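Cycloalternan-forming enzyme (Listeria monocytogenes serovar 1/2a, PDB 5F7U) is a multidomain, glycan-binding member of glycoside hydrolase family 31, built round a TIM barrel with several beta-rich domains attached. Local coordinates at residues A[372-377]-A[395-400]. The protein carries 1 engineered substitution. Sequence-based numbering, arbitrary orientation.
Sequences NEWDRE and TGFVLE. With MG (magnesium ion), chain J; GLC (alpha-D-glucopyranose), chain F; GLC (alpha-D-glucopyranose), chain B.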
loop_
_atom_site.group_PDB
_atom_site.type_symbol
_atom_site.label_atom_id
_atom_site.label_comp_id
_atom_site.label_asym_id
_atom_site.label_seq_id
_atom_site.Cartn_x
_atom_site.Cartn_y
_atom_site.Cartn_z
ATOM N N ASN A 372 -11.844 13.781 14.893
ATOM C CA ASN A 372 -11.465 13.796 16.297
ATOM C C ASN A 372 -12.426 14.637 17.141
ATOM O O ASN A 372 -12.618 14.343 18.326
ATOM C CB ASN A 372 -10.024 14.278 16.483
ATOM C CG ASN A 372 -9.530 14.068 17.895
ATOM O OD1 ASN A 372 -9.504 15.018 18.703
ATOM N ND2 ASN A 372 -9.165 12.827 18.222
ATOM N N GLU A 373 -13.026 15.666 16.539
ATOM C CA GLU A 373 -13.957 16.548 17.266
ATOM C C GLU A 373 -15.284 15.915 17.731
ATOM O O GLU A 373 -15.991 16.507 18.562
ATOM C CB GLU A 373 -14.230 17.832 16.477
ATOM C CG GLU A 373 -15.047 17.643 15.205
ATOM C CD GLU A 373 -15.031 18.889 14.331
ATOM O OE1 GLU A 373 -13.968 19.218 13.743
ATOM O OE2 GLU A 373 -16.105 19.541 14.222
ATOM N N TRP A 374 -15.627 14.752 17.173
ATOM C CA TRP A 374 -16.835 14.038 17.589
ATOM C C TRP A 374 -16.588 13.444 18.969
ATOM O O TRP A 374 -15.791 12.502 19.127
ATOM C CB TRP A 374 -17.182 12.945 16.580
ATOM C CG TRP A 374 -17.534 13.473 15.222
ATOM C CD1 TRP A 374 -17.893 14.766 14.887
ATOM C CD2 TRP A 374 -17.581 12.717 14.013
ATOM N NE1 TRP A 374 -18.143 14.844 13.526
ATOM C CE2 TRP A 374 -17.979 13.602 12.976
ATOM C CE3 TRP A 374 -17.320 11.369 13.699
ATOM C CZ2 TRP A 374 -18.094 13.190 11.639
ATOM C CZ3 TRP A 374 -17.461 10.957 12.357
ATOM C CH2 TRP A 374 -17.840 11.864 11.362
ATOM N N ASP A 375 -17.234 14.024 19.977
ATOM C CA ASP A 375 -16.915 13.664 21.358
ATOM C C ASP A 375 -18.128 13.496 22.246
ATOM O O ASP A 375 -17.998 13.479 23.475
ATOM C CB ASP A 375 -15.951 14.700 21.984
ATOM C CG ASP A 375 -16.630 16.046 22.274
ATOM O OD1 ASP A 375 -17.522 16.477 21.499
ATOM O OD2 ASP A 375 -16.241 16.692 23.276
ATOM N N ARG A 376 -19.303 13.387 21.636
ATOM C CA ARG A 376 -20.542 13.221 22.395
ATOM C C ARG A 376 -21.610 12.619 21.505
ATOM O O ARG A 376 -21.489 12.633 20.282
ATOM C CB ARG A 376 -21.010 14.564 22.987
ATOM C CG ARG A 376 -21.256 15.666 21.954
ATOM C CD ARG A 376 -21.252 17.037 22.642
ATOM N NE ARG A 376 -19.878 17.493 22.875
ATOM C CZ ARG A 376 -19.503 18.377 23.799
ATOM N NH1 ARG A 376 -20.384 18.915 24.641
ATOM N NH2 ARG A 376 -18.222 18.710 23.904
ATOM N N GLU A 377 -22.660 12.097 22.129
ATOM C CA GLU A 377 -23.758 11.487 21.387
ATOM C C GLU A 377 -24.367 12.406 20.339
ATOM O O GLU A 377 -24.665 11.958 19.233
ATOM C CB GLU A 377 -24.826 11.027 22.365
ATOM C CG GLU A 377 -24.485 9.653 22.881
ATOM C CD GLU A 377 -25.191 9.278 24.173
ATOM O OE1 GLU A 377 -25.806 10.138 24.859
ATOM O OE2 GLU A 377 -25.069 8.090 24.515
ATOM N N THR A 395 -20.152 3.371 5.243
ATOM C CA THR A 395 -20.262 2.078 5.935
ATOM C C THR A 395 -19.411 1.969 7.193
ATOM O O THR A 395 -19.621 1.062 8.004
ATOM C CB THR A 395 -19.917 0.902 5.010
ATOM O OG1 THR A 395 -18.586 1.064 4.514
ATOM C CG2 THR A 395 -20.919 0.822 3.846
ATOM N N GLY A 396 -18.441 2.873 7.344
ATOM C CA GLY A 396 -17.548 2.838 8.504
ATOM C C GLY A 396 -17.622 4.124 9.301
ATOM O O GLY A 396 -17.854 5.193 8.749
ATOM N N PHE A 397 -17.420 4.015 10.615
ATOM C CA PHE A 397 -17.567 5.150 11.522
ATOM C C PHE A 397 -16.498 5.011 12.600
ATOM O O PHE A 397 -16.306 3.925 13.166
ATOM C CB PHE A 397 -18.972 5.162 12.150
ATOM C CG PHE A 397 -19.346 6.479 12.788
ATOM C CD1 PHE A 397 -18.873 6.833 14.050
ATOM C CD2 PHE A 397 -20.220 7.352 12.134
ATOM C CE1 PHE A 397 -19.214 8.060 14.623
ATOM C CE2 PHE A 397 -20.573 8.581 12.704
ATOM C CZ PHE A 397 -20.076 8.937 13.951
ATOM N N VAL A 398 -15.772 6.087 12.864
ATOM C CA VAL A 398 -14.695 6.006 13.849
ATOM C C VAL A 398 -14.989 6.988 14.970
ATOM O O VAL A 398 -15.390 8.118 14.693
ATOM C CB VAL A 398 -13.312 6.358 13.237
ATOM C CG1 VAL A 398 -12.199 6.227 14.291
ATOM C CG2 VAL A 398 -13.000 5.486 12.010
ATOM N N LEU A 399 -14.795 6.554 16.220
ATOM C CA LEU A 399 -14.778 7.487 17.352
ATOM C C LEU A 399 -13.412 7.486 17.996
ATOM O O LEU A 399 -12.902 6.431 18.363
ATOM C CB LEU A 399 -15.837 7.136 18.412
ATOM C CG LEU A 399 -17.270 7.560 18.097
ATOM C CD1 LEU A 399 -18.127 7.100 19.261
ATOM C CD2 LEU A 399 -17.351 9.078 17.949
ATOM N N GLU A 400 -12.844 8.678 18.151
ATOM C CA GLU A 400 -11.576 8.843 18.829
ATOM C C GLU A 400 -11.757 9.416 20.209
ATOM O O GLU A 400 -11.246 8.843 21.192
ATOM C CB GLU A 400 -10.630 9.722 18.009
ATOM C CG GLU A 400 -10.256 9.089 16.682
ATOM C CD GLU A 400 -9.055 9.729 16.028
ATOM O OE1 GLU A 400 -8.818 10.949 16.235
ATOM O OE2 GLU A 400 -8.344 8.999 15.297
HETATM MG MG MG J . -17.460 17.701 19.680
HETATM C C1 GLC F . -2.797 10.206 16.282
HETATM C C2 GLC F . -3.430 9.693 14.971
HETATM C C3 GLC F . -4.588 10.579 14.472
HETATM C C4 GLC F . -5.616 10.797 15.594
HETATM C C5 GLC F . -4.933 11.141 16.925
HETATM C C6 GLC F . -5.894 11.208 18.102
HETATM O O2 GLC F . -2.416 9.440 13.992
HETATM O O3 GLC F . -5.256 9.986 13.344
HETATM O O4 GLC F . -6.523 11.856 15.233
HETATM O O5 GLC F . -3.847 10.256 17.268
HETATM O O6 GLC F . -5.129 11.722 19.210
HETATM C C1 GLC B . -5.876 12.738 19.924
HETATM C C2 GLC B . -5.003 13.342 21.033
HETATM C C3 GLC B . -4.882 12.389 22.229
HETATM C C4 GLC B . -6.257 11.922 22.707
HETATM C C5 GLC B . -6.987 11.282 21.517
HETATM C C6 GLC B . -8.351 10.692 21.849
HETATM O O2 GLC B . -3.688 13.600 20.535
HETATM O O3 GLC B . -4.182 13.029 23.303
HETATM O O4 GLC B . -6.088 10.982 23.776
HETATM O O5 GLC B . -7.121 12.255 20.460
HETATM O O6 GLC B . -9.260 11.760 22.133
HETATM O O HOH W 1 -13.903 11.203 17.639
HETATM O O HOH W 2 -17.947 18.785 17.681
HETATM O O HOH W 3 -19.012 19.004 20.505
HETATM O O HOH W 4 -15.526 18.718 20.476
#
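The amide of N372 and the carboxylate of E400 meet at the mouth of the TIM barrel of this family 31 glycosyl hydrolase, where the loop following strand 367-369 passes the end of the neighbouring parallel strand 396-399. N372 ND2 donates to E400 OE1 over 2.8 Å with an N-H...O angle of 164°, a nearly straight bond that uses the anti side of the carboxylate. The two flat groups stand 76° apart, with OE1 lying close to the amide plane. Both residues belong to the glycan pocket. E400 OE1 also accepts from O4 of one glucose (chain F) at 2.7 Å, while N372 ND2 sends a second, more bent bond to O5 of a second glucose (chain B). K535 forms a salt bridge with E400 OE2, so both carboxylate oxygens have partners.

Farther from the sugars the contact turns apolar. W374 and F397 lie almost parallel but strongly offset, with ring centroids 5.0 Å apart. W374 CZ3 rests over a face of F397, 3.7 Å from F397 CZ. The F397 side chain leaves the strand with chi1 at -164°, which carries the far end of its ring to the tryptophan. Helix 377-389 covers this cluster: A383 touches both rings, and V380 touches F397 and L399. W374 NE1 is hydrogen-bonded to E672. L399 CD2 packs against W374 CB.

Beyond the tryptophan the loop binds a magnesium ion through E373 O and D375 OD1, joined by D379 and three waters. R376 forms a side-on, two-nitrogen salt bridge with D375, NE to the metal-bound OD1 and NH2 to OD2. Between loop and strand, one water accepts from E400 N at 2.8 Å and lies 2.7 Å from W374 O, to which it can donate, though other acceptors compete for its protons.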